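Long-range contacts in orotidine 5'-phosphate decarboxylase (Sulfolobus solfataricus, PDB 4DBD), which probably catalyses the decarboxylation of orotidine 5'-monophosphate to UMP, the last step of de novo UMP synthesis: residues Ser4-Ala9 with Thr202-Ile207; Val18-Glu23 with Ile49-Glu54; Lys43-Leu48 with Leu76-Ser81; Leu108-Val113 with Asn129-Ile134. All blocks are in the same frame, centred on the assembly; numbering follows the deposited sequence.

Interaction 1: Ser4-Ala9 with Thr202-Ile207; sequences SRVILA and TINKII
S4 and V6 meet N204, I203 and I207 where the first strand of the TIM barrel, 6-10, is covered by the C-terminal helix 196-210. Strand 6-10 also pairs with strand 183-186, so this helix packs outside the seam that closes the barrel. The strand and helix segments run roughly antiparallel, with axes 10.7 Å apart.

The polar group centres on N204. S4 OG lies 2.9 Å from N204 OD1, and E25 O is within its reach too. The same OG accepts from V6 N at 3.1 Å, which makes an ST turn. It can do so because the hydroxyl lies anti to S4 N (chi1 -178°), beside the carbonyl carbon and the onward chain. N204 ND2 donates to E25 O. The amide therefore links the helix to both the N-terminal turn and the E25 loop. Replacing S4 with alanine is likely to leave V6 N without its acceptor and to remove one neighbour that positions the N204 amide.

The apolar group lies alongside. V6 CG2 touches I207 CD1 at 3.7 Å and I203 CG2 at 4.2 Å. I186 and I190 extend this packing around V6.

A water completes the contact: it accepts from R5 N at 2.9 Å and donates to N204 OD1 at 2.8 Å.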
loop_
_atom_site.group_PDB
_atom_site.type_symbol
_atom_site.label_atom_id
_atom_site.label_comp_id
_atom_site.label_asym_id
_atom_site.label_seq_id
_atom_site.Cartn_x
_atom_site.Cartn_y
_atom_site.Cartn_z
ATOM N N SER A 4 -26.425 2.069 12.149
ATOM C CA SER A 4 -25.048 1.939 12.613
ATOM C C SER A 4 -24.114 2.934 11.940
ATOM O O SER A 4 -24.324 3.339 10.794
ATOM C CB SER A 4 -24.530 0.512 12.394
ATOM O OG SER A 4 -23.206 0.371 12.892
ATOM N N ARG A 5 -23.073 3.312 12.672
ATOM C CA ARG A 5 -22.064 4.234 12.195
ATOM C C ARG A 5 -20.744 3.497 12.106
ATOM O O ARG A 5 -19.685 4.124 11.970
ATOM C CB ARG A 5 -21.906 5.367 13.197
ATOM C CG ARG A 5 -23.145 6.204 13.391
ATOM C CD ARG A 5 -23.220 7.256 12.323
ATOM N NE ARG A 5 -24.212 8.280 12.629
ATOM C CZ ARG A 5 -24.035 9.574 12.392
ATOM N NH1 ARG A 5 -22.899 9.999 11.847
ATOM N NH2 ARG A 5 -24.988 10.445 12.700
ATOM N N VAL A 6 -20.803 2.176 12.226
ATOM C CA VAL A 6 -19.585 1.370 12.291
ATOM C C VAL A 6 -19.209 0.721 10.963
ATOM O O VAL A 6 -20.052 0.132 10.281
ATOM C CB VAL A 6 -19.680 0.259 13.353
ATOM C CG1 VAL A 6 -18.476 -0.660 13.265
ATOM C CG2 VAL A 6 -19.806 0.854 14.748
ATOM N N ILE A 7 -17.935 0.838 10.603
ATOM C CA ILE A 7 -17.392 0.086 9.479
ATOM C C ILE A 7 -16.466 -0.976 10.060
ATOM O O ILE A 7 -15.484 -0.642 10.734
ATOM C CB ILE A 7 -16.595 0.992 8.498
ATOM C CG1 ILE A 7 -17.533 1.961 7.775
ATOM C CG2 ILE A 7 -15.834 0.133 7.488
ATOM C CD1 ILE A 7 -16.825 3.094 7.072
ATOM N N LEU A 8 -16.781 -2.248 9.832
ATOM C CA LEU A 8 -15.949 -3.327 10.347
ATOM C C LEU A 8 -14.642 -3.414 9.578
ATOM O O LEU A 8 -14.643 -3.564 8.355
ATOM C CB LEU A 8 -16.666 -4.683 10.268
ATOM C CG LEU A 8 -15.828 -5.905 10.648
ATOM C CD1 LEU A 8 -15.358 -5.809 12.111
ATOM C CD2 LEU A 8 -16.588 -7.217 10.418
ATOM N N ALA A 9 -13.522 -3.341 10.291
ATOM C CA ALA A 9 -12.236 -3.559 9.642
ATOM C C ALA A 9 -11.945 -5.037 9.723
ATOM O O ALA A 9 -11.444 -5.530 10.743
ATOM C CB ALA A 9 -11.128 -2.744 10.307
ATOM N N THR A 202 -22.927 -3.864 21.477
ATOM C CA THR A 202 -22.569 -3.029 22.616
ATOM C C THR A 202 -21.957 -1.702 22.148
ATOM O O THR A 202 -22.331 -0.620 22.618
ATOM C CB THR A 202 -21.582 -3.772 23.522
ATOM O OG1 THR A 202 -22.183 -4.992 23.999
ATOM C CG2 THR A 202 -21.163 -2.902 24.697
ATOM N N ILE A 203 -21.023 -1.793 21.203
ATOM C CA ILE A 203 -20.383 -0.611 20.622
ATOM C C ILE A 203 -21.395 0.278 19.900
ATOM O O ILE A 203 -21.351 1.505 20.014
ATOM C CB ILE A 203 -19.268 -1.023 19.642
ATOM C CG1 ILE A 203 -18.103 -1.657 20.416
ATOM C CG2 ILE A 203 -18.827 0.170 18.790
ATOM C CD1 ILE A 203 -17.123 -2.411 19.542
ATOM N N ASN A 204 -22.300 -0.336 19.146
ATOM C CA ASN A 204 -23.370 0.423 18.520
ATOM C C ASN A 204 -24.169 1.195 19.564
ATOM O O ASN A 204 -24.480 2.376 19.366
ATOM C CB ASN A 204 -24.293 -0.485 17.696
ATOM C CG ASN A 204 -23.742 -0.783 16.312
ATOM O OD1 ASN A 204 -22.934 -0.021 15.774
ATOM N ND2 ASN A 204 -24.183 -1.894 15.726
ATOM N N LYS A 205 -24.493 0.539 20.677
ATOM C CA LYS A 205 -25.237 1.212 21.745
ATOM C C LYS A 205 -24.454 2.395 22.307
ATOM O O LYS A 205 -25.001 3.478 22.493
ATOM C CB LYS A 205 -25.595 0.239 22.878
ATOM C CG LYS A 205 -26.601 -0.838 22.496
ATOM C CD LYS A 205 -26.955 -1.679 23.715
ATOM C CE LYS A 205 -27.525 -3.033 23.323
ATOM N NZ LYS A 205 -26.910 -4.107 24.155
ATOM N N ILE A 206 -23.171 2.177 22.588
ATOM C CA ILE A 206 -22.305 3.243 23.091
ATOM C C ILE A 206 -22.305 4.440 22.153
ATOM O O ILE A 206 -22.391 5.600 22.578
ATOM C CB ILE A 206 -20.854 2.748 23.274
ATOM C CG1 ILE A 206 -20.774 1.761 24.443
ATOM C CG2 ILE A 206 -19.910 3.922 23.517
ATOM C CD1 ILE A 206 -19.490 0.934 24.468
ATOM N N ILE A 207 -22.208 4.162 20.862
ATOM C CA ILE A 207 -22.126 5.229 19.884
ATOM C C ILE A 207 -23.431 6.014 19.769
ATOM O O ILE A 207 -23.408 7.242 19.740
ATOM C CB ILE A 207 -21.690 4.689 18.506
ATOM C CG1 ILE A 207 -20.240 4.212 18.587
ATOM C CG2 ILE A 207 -21.850 5.765 17.433
ATOM C CD1 ILE A 207 -19.711 3.578 17.321
HETATM O O HOH W 1 -23.079 2.761 15.502
#

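Interaction 2: Val18-Glu23 with Ile49-Glu54; sequences VLKEME and IGLDVE
G50 and L51 meet K20 and L19 on helix 16-22, and D52 and V53 meet E23. The second segment is the alpha-to-beta loop of the TIM barrel that leads from helix 41-48 into strand 55-62.

G50 O receives a weak hydrogen bond from K20 NZ at 3.2 Å. L51 then turns its two methyls to the helix. L51 CD2 lies 3.7 Å from L19 CB and 3.5 Å from K20 CD. The lysine chain bends at chi2 and chi3, which sets K20 CD against L51 CD2 and brings NZ to the loop. D52 gives its backbone N to E23 OE2 at 3.0 Å. The bond is nearly straight (175°), but it reaches the oxygen from above the carboxylate plane. V53 packs CG1 against E23 O at 3.4 Å.

K20 NZ forms a salt bridge with E23 OE2 at 2.6 Å, on the syn side and close to the carboxylate plane. With a leucine here in place of E23, D52 N would probably lose its acceptor, and K20 NZ would keep only the weak bond to G50 O among the partners described. One carboxylate oxygen thus serves a charged donor and a backbone donor from different directions, which probably keeps E23 ionised despite the nearby D52 carboxylate.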
loop_
_atom_site.group_PDB
_atom_site.type_symbol
_atom_site.label_atom_id
_atom_site.label_comp_id
_atom_site.label_asym_id
_atom_site.label_seq_id
_atom_site.Cartn_x
_atom_site.Cartn_y
_atom_site.Cartn_z
ATOM N N VAL A 18 -21.866 -14.982 10.845
ATOM C CA VAL A 18 -21.639 -13.789 11.669
ATOM C C VAL A 18 -21.865 -12.499 10.879
ATOM O O VAL A 18 -22.567 -11.587 11.331
ATOM C CB VAL A 18 -20.202 -13.778 12.252
ATOM C CG1 VAL A 18 -19.874 -12.424 12.882
ATOM C CG2 VAL A 18 -20.023 -14.906 13.255
ATOM N N LEU A 19 -21.271 -12.427 9.693
ATOM C CA LEU A 19 -21.390 -11.226 8.874
ATOM C C LEU A 19 -22.844 -10.939 8.495
ATOM O O LEU A 19 -23.240 -9.789 8.369
ATOM C CB LEU A 19 -20.496 -11.330 7.632
ATOM C CG LEU A 19 -19.009 -11.516 7.956
ATOM C CD1 LEU A 19 -18.178 -11.798 6.704
ATOM C CD2 LEU A 19 -18.471 -10.295 8.693
ATOM N N LYS A 20 -23.647 -11.989 8.332
ATOM C CA LYS A 20 -25.048 -11.801 7.951
ATOM C C LYS A 20 -25.887 -11.128 9.038
ATOM O O LYS A 20 -26.824 -10.390 8.729
ATOM C CB LYS A 20 -25.683 -13.120 7.496
ATOM C CG LYS A 20 -25.180 -13.608 6.148
ATOM C CD LYS A 20 -25.485 -12.604 5.041
ATOM C CE LYS A 20 -26.982 -12.468 4.795
ATOM N NZ LYS A 20 -27.296 -11.526 3.676
ATOM N N GLU A 21 -25.554 -11.375 10.303
ATOM C CA GLU A 21 -26.206 -10.670 11.405
ATOM C C GLU A 21 -25.721 -9.235 11.486
ATOM O O GLU A 21 -26.501 -8.311 11.746
ATOM C CB GLU A 21 -25.945 -11.365 12.742
ATOM C CG GLU A 21 -26.792 -12.609 12.977
ATOM C CD GLU A 21 -28.283 -12.352 12.800
ATOM O OE1 GLU A 21 -28.870 -11.606 13.615
ATOM O OE2 GLU A 21 -28.868 -12.897 11.837
ATOM N N MET A 22 -24.424 -9.052 11.268
ATOM C CA MET A 22 -23.831 -7.724 11.326
ATOM C C MET A 22 -24.325 -6.851 10.187
ATOM O O MET A 22 -24.404 -5.635 10.327
ATOM C CB MET A 22 -22.308 -7.824 11.280
ATOM C CG MET A 22 -21.701 -8.635 12.406
ATOM S SD MET A 22 -19.905 -8.446 12.394
ATOM C CE MET A 22 -19.508 -8.860 14.093
ATOM N N GLU A 23 -24.676 -7.477 9.064
ATOM C CA GLU A 23 -24.991 -6.741 7.844
ATOM C C GLU A 23 -25.922 -5.542 8.063
ATOM O O GLU A 23 -25.685 -4.458 7.513
ATOM C CB GLU A 23 -25.546 -7.687 6.765
ATOM C CG GLU A 23 -27.066 -7.684 6.625
ATOM C CD GLU A 23 -27.559 -8.710 5.621
ATOM O OE1 GLU A 23 -28.776 -9.008 5.613
ATOM O OE2 GLU A 23 -26.721 -9.225 4.847
ATOM N N ILE A 49 -20.107 -11.981 -0.764
ATOM C CA ILE A 49 -21.130 -11.974 -1.810
ATOM C C ILE A 49 -22.545 -11.555 -1.395
ATOM O O ILE A 49 -23.088 -10.596 -1.947
ATOM C CB ILE A 49 -21.171 -13.314 -2.562
ATOM C CG1 ILE A 49 -20.075 -13.337 -3.631
ATOM C CG2 ILE A 49 -22.537 -13.525 -3.201
ATOM C CD1 ILE A 49 -19.953 -14.662 -4.365
ATOM N N GLY A 50 -23.141 -12.255 -0.437
ATOM C CA GLY A 50 -24.530 -11.996 -0.086
ATOM C C GLY A 50 -24.783 -10.789 0.807
ATOM O O GLY A 50 -25.929 -10.363 0.972
ATOM N N LEU A 51 -23.716 -10.225 1.366
ATOM C CA LEU A 51 -23.829 -9.218 2.419
ATOM C C LEU A 51 -24.512 -7.924 1.979
ATOM O O LEU A 51 -24.080 -7.276 1.027
ATOM C CB LEU A 51 -22.445 -8.907 2.993
ATOM C CG LEU A 51 -21.624 -10.113 3.452
ATOM C CD1 LEU A 51 -20.307 -9.663 4.067
ATOM C CD2 LEU A 51 -22.411 -10.963 4.440
ATOM N N ASP A 52 -25.576 -7.552 2.685
ATOM C CA ASP A 52 -26.270 -6.301 2.417
ATOM C C ASP A 52 -25.790 -5.182 3.336
ATOM O O ASP A 52 -26.444 -4.853 4.334
ATOM C CB ASP A 52 -27.786 -6.462 2.560
ATOM C CG ASP A 52 -28.536 -5.157 2.315
ATOM O OD1 ASP A 52 -28.200 -4.445 1.340
ATOM O OD2 ASP A 52 -29.453 -4.835 3.101
ATOM N N VAL A 53 -24.642 -4.606 2.998
ATOM C CA VAL A 53 -24.174 -3.409 3.673
ATOM C C VAL A 53 -24.084 -2.290 2.648
ATOM O O VAL A 53 -24.001 -2.548 1.444
ATOM C CB VAL A 53 -22.817 -3.639 4.385
ATOM C CG1 VAL A 53 -22.980 -4.649 5.505
ATOM C CG2 VAL A 53 -21.766 -4.108 3.397
ATOM N N GLU A 54 -24.133 -1.048 3.115
ATOM C CA GLU A 54 -24.056 0.087 2.213
ATOM C C GLU A 54 -22.740 0.070 1.440
ATOM O O GLU A 54 -22.725 0.295 0.229
ATOM C CB GLU A 54 -24.207 1.408 2.978
ATOM C CG GLU A 54 -25.491 1.511 3.801
ATOM C CD GLU A 54 -26.725 1.677 2.937
ATOM O OE1 GLU A 54 -26.684 2.504 1.999
ATOM O OE2 GLU A 54 -27.735 0.980 3.191
#

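Interaction 3: Lys43-Leu48 with Leu76-Ser81; sequences KTRELL and LSFANS
The R45 guanidinium and the F78 ring stand almost perpendicular, their planes 86° apart. The ring turns its CD2 edge to one face of the guanidinium, over its centre. This is the reverse of a cation-pi contact, in which the charge would sit over the ring face. The modelled closeness of CZ to CD2 is doubtful. One face of the F78 ring carries L76 O, 4.0 Å above the plane and displaced toward the rim. S77 N lies at the guanidinium edge, but it and NH2 are both donors and make no bond.

The arginine chain is extended from CG to NE, and this carries its end across the ring rim. R45 CG lies 3.6 Å from F78 CE2. On the other flank of the ring, L48 CD1 packs closely at CE1.

L76 to A79 form a type I beta turn, closed by A79 N to L76 O at 3.1 Å. K106 NZ bonds S77 O and A79 O. The turn leads into strand 81-85 of the TIM barrel and here meets helix 41-48. Nearby, L76 packs on L37 of the second subunit.

No hydrogen bond crosses between the two segments. R45 NH2 instead bonds R75 O, just before the turn. The charged end is therefore held by a backbone carbonyl, while the ring edge packs on the guanidinium face and on the R45 and L48 hydrocarbon.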
loop_
_atom_site.group_PDB
_atom_site.type_symbol
_atom_site.label_atom_id
_atom_site.label_comp_id
_atom_site.label_asym_id
_atom_site.label_seq_id
_atom_site.Cartn_x
_atom_site.Cartn_y
_atom_site.Cartn_z
ATOM N N LYS A 43 -11.551 -17.021 -1.938
ATOM C CA LYS A 43 -12.294 -17.152 -0.689
ATOM C C LYS A 43 -12.739 -15.802 -0.149
ATOM O O LYS A 43 -13.800 -15.690 0.463
ATOM C CB LYS A 43 -11.475 -17.904 0.357
ATOM C CG LYS A 43 -11.304 -19.383 0.022
ATOM C CD LYS A 43 -12.634 -20.111 0.109
ATOM C CE LYS A 43 -12.766 -21.155 -0.997
ATOM N NZ LYS A 43 -13.962 -22.026 -0.808
ATOM N N THR A 44 -11.940 -14.765 -0.376
ATOM C CA THR A 44 -12.335 -13.455 0.111
ATOM C C THR A 44 -13.580 -12.959 -0.633
ATOM O O THR A 44 -14.510 -12.446 -0.018
ATOM C CB THR A 44 -11.185 -12.413 0.018
ATOM O OG1 THR A 44 -10.112 -12.814 0.881
ATOM C CG2 THR A 44 -11.688 -11.052 0.460
ATOM N N ARG A 45 -13.604 -13.129 -1.953
ATOM C CA ARG A 45 -14.746 -12.701 -2.757
ATOM C C ARG A 45 -16.028 -13.452 -2.376
ATOM O O ARG A 45 -17.100 -12.853 -2.239
ATOM C CB ARG A 45 -14.441 -12.874 -4.254
ATOM C CG ARG A 45 -13.367 -11.929 -4.790
ATOM C CD ARG A 45 -13.229 -12.011 -6.307
ATOM N NE ARG A 45 -12.552 -10.839 -6.871
ATOM C CZ ARG A 45 -13.178 -9.795 -7.418
ATOM N NH1 ARG A 45 -14.508 -9.764 -7.495
ATOM N NH2 ARG A 45 -12.477 -8.781 -7.897
ATOM N N GLU A 46 -15.909 -14.765 -2.209
ATOM C CA GLU A 46 -17.035 -15.591 -1.785
ATOM C C GLU A 46 -17.619 -15.098 -0.463
ATOM O O GLU A 46 -18.833 -15.005 -0.298
ATOM C CB GLU A 46 -16.586 -17.045 -1.640
ATOM C CG GLU A 46 -17.689 -17.972 -1.172
ATOM C CD GLU A 46 -17.283 -19.429 -1.196
ATOM O OE1 GLU A 46 -16.127 -19.723 -1.567
ATOM O OE2 GLU A 46 -18.121 -20.285 -0.845
ATOM N N LEU A 47 -16.742 -14.784 0.482
ATOM C CA LEU A 47 -17.167 -14.341 1.801
ATOM C C LEU A 47 -18.076 -13.110 1.747
ATOM O O LEU A 47 -18.981 -12.958 2.570
ATOM C CB LEU A 47 -15.935 -14.040 2.670
ATOM C CG LEU A 47 -16.197 -13.787 4.156
ATOM C CD1 LEU A 47 -16.956 -14.946 4.780
ATOM C CD2 LEU A 47 -14.893 -13.536 4.906
ATOM N N LEU A 48 -17.831 -12.232 0.775
ATOM C CA LEU A 48 -18.498 -10.931 0.730
ATOM C C LEU A 48 -19.762 -10.869 -0.125
ATOM O O LEU A 48 -20.416 -9.830 -0.194
ATOM C CB LEU A 48 -17.510 -9.865 0.245
ATOM C CG LEU A 48 -16.396 -9.549 1.237
ATOM C CD1 LEU A 48 -15.298 -8.752 0.560
ATOM C CD2 LEU A 48 -16.948 -8.801 2.443
ATOM N N LEU A 76 -10.453 -6.305 -8.089
ATOM C CA LEU A 76 -11.213 -6.217 -6.844
ATOM C C LEU A 76 -12.597 -5.602 -7.068
ATOM O O LEU A 76 -13.109 -4.870 -6.217
ATOM C CB LEU A 76 -10.429 -5.390 -5.809
ATOM C CG LEU A 76 -8.985 -5.817 -5.547
ATOM C CD1 LEU A 76 -8.159 -4.657 -4.978
ATOM C CD2 LEU A 76 -8.905 -7.029 -4.633
ATOM N N SER A 77 -13.209 -5.922 -8.206
ATOM C CA SER A 77 -14.464 -5.293 -8.620
ATOM C C SER A 77 -15.666 -5.569 -7.707
ATOM O O SER A 77 -16.712 -4.944 -7.851
ATOM C CB SER A 77 -14.799 -5.702 -10.053
ATOM O OG SER A 77 -14.630 -7.096 -10.225
ATOM N N PHE A 78 -15.528 -6.496 -6.770
ATOM C CA PHE A 78 -16.632 -6.768 -5.849
ATOM C C PHE A 78 -16.841 -5.574 -4.914
ATOM O O PHE A 78 -17.920 -5.385 -4.358
ATOM C CB PHE A 78 -16.382 -8.045 -5.052
ATOM C CG PHE A 78 -15.144 -8.000 -4.210
ATOM C CD1 PHE A 78 -15.175 -7.467 -2.928
ATOM C CD2 PHE A 78 -13.945 -8.480 -4.704
ATOM C CE1 PHE A 78 -14.031 -7.433 -2.156
ATOM C CE2 PHE A 78 -12.801 -8.447 -3.935
ATOM C CZ PHE A 78 -12.845 -7.922 -2.657
ATOM N N ALA A 79 -15.803 -4.756 -4.771
ATOM C CA ALA A 79 -15.826 -3.606 -3.865
ATOM C C ALA A 79 -16.617 -2.427 -4.416
ATOM O O ALA A 79 -16.601 -2.162 -5.622
ATOM C CB ALA A 79 -14.406 -3.165 -3.553
ATOM N N ASN A 80 -17.290 -1.699 -3.530
ATOM C CA ASN A 80 -17.918 -0.431 -3.908
ATOM C C ASN A 80 -16.920 0.731 -3.893
ATOM O O ASN A 80 -17.067 1.693 -4.650
ATOM C CB ASN A 80 -19.065 -0.079 -2.943
ATOM C CG ASN A 80 -20.065 -1.190 -2.791
ATOM O OD1 ASN A 80 -20.157 -1.818 -1.736
ATOM N ND2 ASN A 80 -20.829 -1.450 -3.850
ATOM N N SER A 81 -15.926 0.645 -3.010
ATOM C CA SER A 81 -15.055 1.783 -2.725
ATOM C C SER A 81 -13.640 1.318 -2.432
ATOM O O SER A 81 -13.432 0.172 -2.044
ATOM C CB SER A 81 -15.576 2.544 -1.498
ATOM O OG SER A 81 -16.959 2.830 -1.613
#

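Interaction 4: Leu108-Val113 with Asn129-Ile134; sequences LYLVAV and NVIREI
Strand 108-113 and helix 129-134 run nearly antiparallel, at 165°, with axes 9.8 Å apart and L110 CA nearest to I131 CA. This is the strand and return helix of a beta-alpha-beta unit, the repeating element of a TIM barrel. No hydrogen bond joins the segments.

The contact is apolar and buried. L110 is central. L110 CD1 lies 4.0 Å from I131 CG1 and 4.1 Å from I134 CG2. The L110 and I131 side chains lie alongside one another, pointing opposite ways, while I134 runs across L110. V130 CG1 is a more distant neighbour of the same L110 methyl.

L108 and A112 extend the packing along the strand. L108 CD2 meets I134 CG2 at 3.7 Å. I134 CG2, set anti to I134 N, touches both leucines at once. At the other end, I131 CD1 meets A112 CB at 3.8 Å.

Neighbouring helices close the sides. L94 of helix 90-103 touches both L110 and I134, and L101 covers L108. Y152 of helix 146-155 packs on A112 and I131. The strand itself pairs with 81-85 and 138-141.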
loop_
_atom_site.group_PDB
_atom_site.type_symbol
_atom_site.label_atom_id
_atom_site.label_comp_id
_atom_site.label_asym_id
_atom_site.label_seq_id
_atom_site.Cartn_x
_atom_site.Cartn_y
_atom_site.Cartn_z
ATOM N N LEU A 108 -13.826 6.632 -4.272
ATOM C CA LEU A 108 -12.462 6.753 -3.764
ATOM C C LEU A 108 -12.482 7.453 -2.411
ATOM O O LEU A 108 -13.164 8.464 -2.240
ATOM C CB LEU A 108 -11.584 7.560 -4.747
ATOM C CG LEU A 108 -10.121 7.836 -4.392
ATOM C CD1 LEU A 108 -9.337 6.533 -4.196
ATOM C CD2 LEU A 108 -9.439 8.735 -5.434
ATOM N N TYR A 109 -11.765 6.882 -1.448
ATOM C CA TYR A 109 -11.514 7.518 -0.151
ATOM C C TYR A 109 -10.016 7.761 -0.040
ATOM O O TYR A 109 -9.225 6.848 -0.301
ATOM C CB TYR A 109 -11.942 6.585 0.984
ATOM C CG TYR A 109 -13.434 6.487 1.169
ATOM C CD1 TYR A 109 -14.071 7.198 2.176
ATOM C CD2 TYR A 109 -14.207 5.677 0.345
ATOM C CE1 TYR A 109 -15.438 7.114 2.355
ATOM C CE2 TYR A 109 -15.583 5.583 0.523
ATOM C CZ TYR A 109 -16.185 6.309 1.528
ATOM O OH TYR A 109 -17.541 6.237 1.718
ATOM N N LEU A 110 -9.615 8.970 0.360
ATOM C CA LEU A 110 -8.190 9.276 0.470
ATOM C C LEU A 110 -7.753 9.395 1.928
ATOM O O LEU A 110 -8.452 9.975 2.755
ATOM C CB LEU A 110 -7.842 10.559 -0.275
ATOM C CG LEU A 110 -8.013 10.585 -1.794
ATOM C CD1 LEU A 110 -7.635 11.959 -2.322
ATOM C CD2 LEU A 110 -7.155 9.490 -2.459
ATOM N N VAL A 111 -6.591 8.832 2.237
ATOM C CA VAL A 111 -6.053 8.897 3.590
ATOM C C VAL A 111 -5.485 10.286 3.880
ATOM O O VAL A 111 -4.558 10.745 3.200
ATOM C CB VAL A 111 -4.964 7.836 3.798
ATOM C CG1 VAL A 111 -4.315 8.023 5.174
ATOM C CG2 VAL A 111 -5.567 6.451 3.662
ATOM N N ALA A 112 -6.043 10.964 4.883
ATOM C CA ALA A 112 -5.597 12.331 5.198
ATOM C C ALA A 112 -4.715 12.372 6.436
ATOM O O ALA A 112 -3.662 13.019 6.434
ATOM C CB ALA A 112 -6.786 13.289 5.351
ATOM N N VAL A 113 -5.171 11.727 7.504
ATOM C CA VAL A 113 -4.422 11.664 8.749
ATOM C C VAL A 113 -4.478 10.246 9.309
ATOM O O VAL A 113 -5.548 9.643 9.384
ATOM C CB VAL A 113 -5.001 12.621 9.809
ATOM C CG1 VAL A 113 -4.092 12.655 11.043
ATOM C CG2 VAL A 113 -5.184 14.007 9.224
ATOM N N ASN A 129 -4.639 19.941 -0.315
ATOM C CA ASN A 129 -4.636 20.304 -1.730
ATOM C C ASN A 129 -4.857 19.114 -2.656
ATOM O O ASN A 129 -5.607 19.197 -3.624
ATOM C CB ASN A 129 -3.341 21.017 -2.101
ATOM C CG ASN A 129 -3.293 22.411 -1.554
ATOM O OD1 ASN A 129 -4.326 22.959 -1.163
ATOM N ND2 ASN A 129 -2.100 22.998 -1.510
ATOM N N VAL A 130 -4.181 18.011 -2.375
ATOM C CA VAL A 130 -4.424 16.791 -3.135
ATOM C C VAL A 130 -5.900 16.421 -3.062
ATOM O O VAL A 130 -6.527 16.092 -4.077
ATOM C CB VAL A 130 -3.545 15.637 -2.635
ATOM C CG1 VAL A 130 -3.961 14.348 -3.287
ATOM C CG2 VAL A 130 -2.080 15.937 -2.917
ATOM N N ILE A 131 -6.467 16.467 -1.859
ATOM C CA ILE A 131 -7.871 16.097 -1.697
ATOM C C ILE A 131 -8.779 17.046 -2.475
ATOM O O ILE A 131 -9.743 16.623 -3.109
ATOM C CB ILE A 131 -8.274 16.035 -0.204
ATOM C CG1 ILE A 131 -7.543 14.869 0.470
ATOM C CG2 ILE A 131 -9.774 15.889 -0.055
ATOM C CD1 ILE A 131 -7.580 14.902 2.000
ATOM N N ARG A 132 -8.464 18.335 -2.433
ATOM C CA ARG A 132 -9.230 19.316 -3.205
ATOM C C ARG A 132 -9.200 19.086 -4.721
ATOM O O ARG A 132 -10.225 19.214 -5.386
ATOM C CB ARG A 132 -8.765 20.731 -2.869
ATOM C CG ARG A 132 -9.103 21.144 -1.462
ATOM C CD ARG A 132 -8.320 22.382 -1.068
ATOM N NE ARG A 132 -8.648 22.810 0.283
ATOM C CZ ARG A 132 -7.749 23.206 1.178
ATOM N NH1 ARG A 132 -6.461 23.245 0.860
ATOM N NH2 ARG A 132 -8.143 23.571 2.387
ATOM N N GLU A 133 -8.036 18.744 -5.266
ATOM C CA GLU A 133 -7.932 18.468 -6.702
ATOM C C GLU A 133 -8.709 17.220 -7.115
ATOM O O GLU A 133 -9.390 17.210 -8.136
ATOM C CB GLU A 133 -6.472 18.312 -7.130
ATOM C CG GLU A 133 -5.697 19.605 -7.218
ATOM C CD GLU A 133 -4.278 19.386 -7.703
ATOM O OE1 GLU A 133 -3.995 18.286 -8.228
ATOM O OE2 GLU A 133 -3.443 20.306 -7.552
ATOM N N ILE A 134 -8.599 16.166 -6.314
ATOM C CA ILE A 134 -9.162 14.863 -6.657
ATOM C C ILE A 134 -10.656 14.783 -6.376
ATOM O O ILE A 134 -11.400 14.165 -7.132
ATOM C CB ILE A 134 -8.422 13.725 -5.909
ATOM C CG1 ILE A 134 -6.987 13.604 -6.434
ATOM C CG2 ILE A 134 -9.159 12.393 -6.053
ATOM C CD1 ILE A 134 -6.889 12.991 -7.833
#

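From the N terminus, strand 6-10 opens interaction 1, which closes only at helix 196-210 near the C terminus. The other three contacts all fall within that span. Helix 16-22 follows the first strand and opens interaction 2. Interaction 3 opens at 43-48 before interaction 2 closes at 49-54, so these two cross. They touch through L19 and L47. Interaction 3 closes at 76-81, and interaction 4 follows in series as a short strand-to-helix loop. S81 touches Y109 between them. Interaction 1 joins the chain ends, interactions 2 and 3 tie early helices to alpha-to-beta loops, and interaction 4 packs a helix across the barrel from interactions 1 and 2.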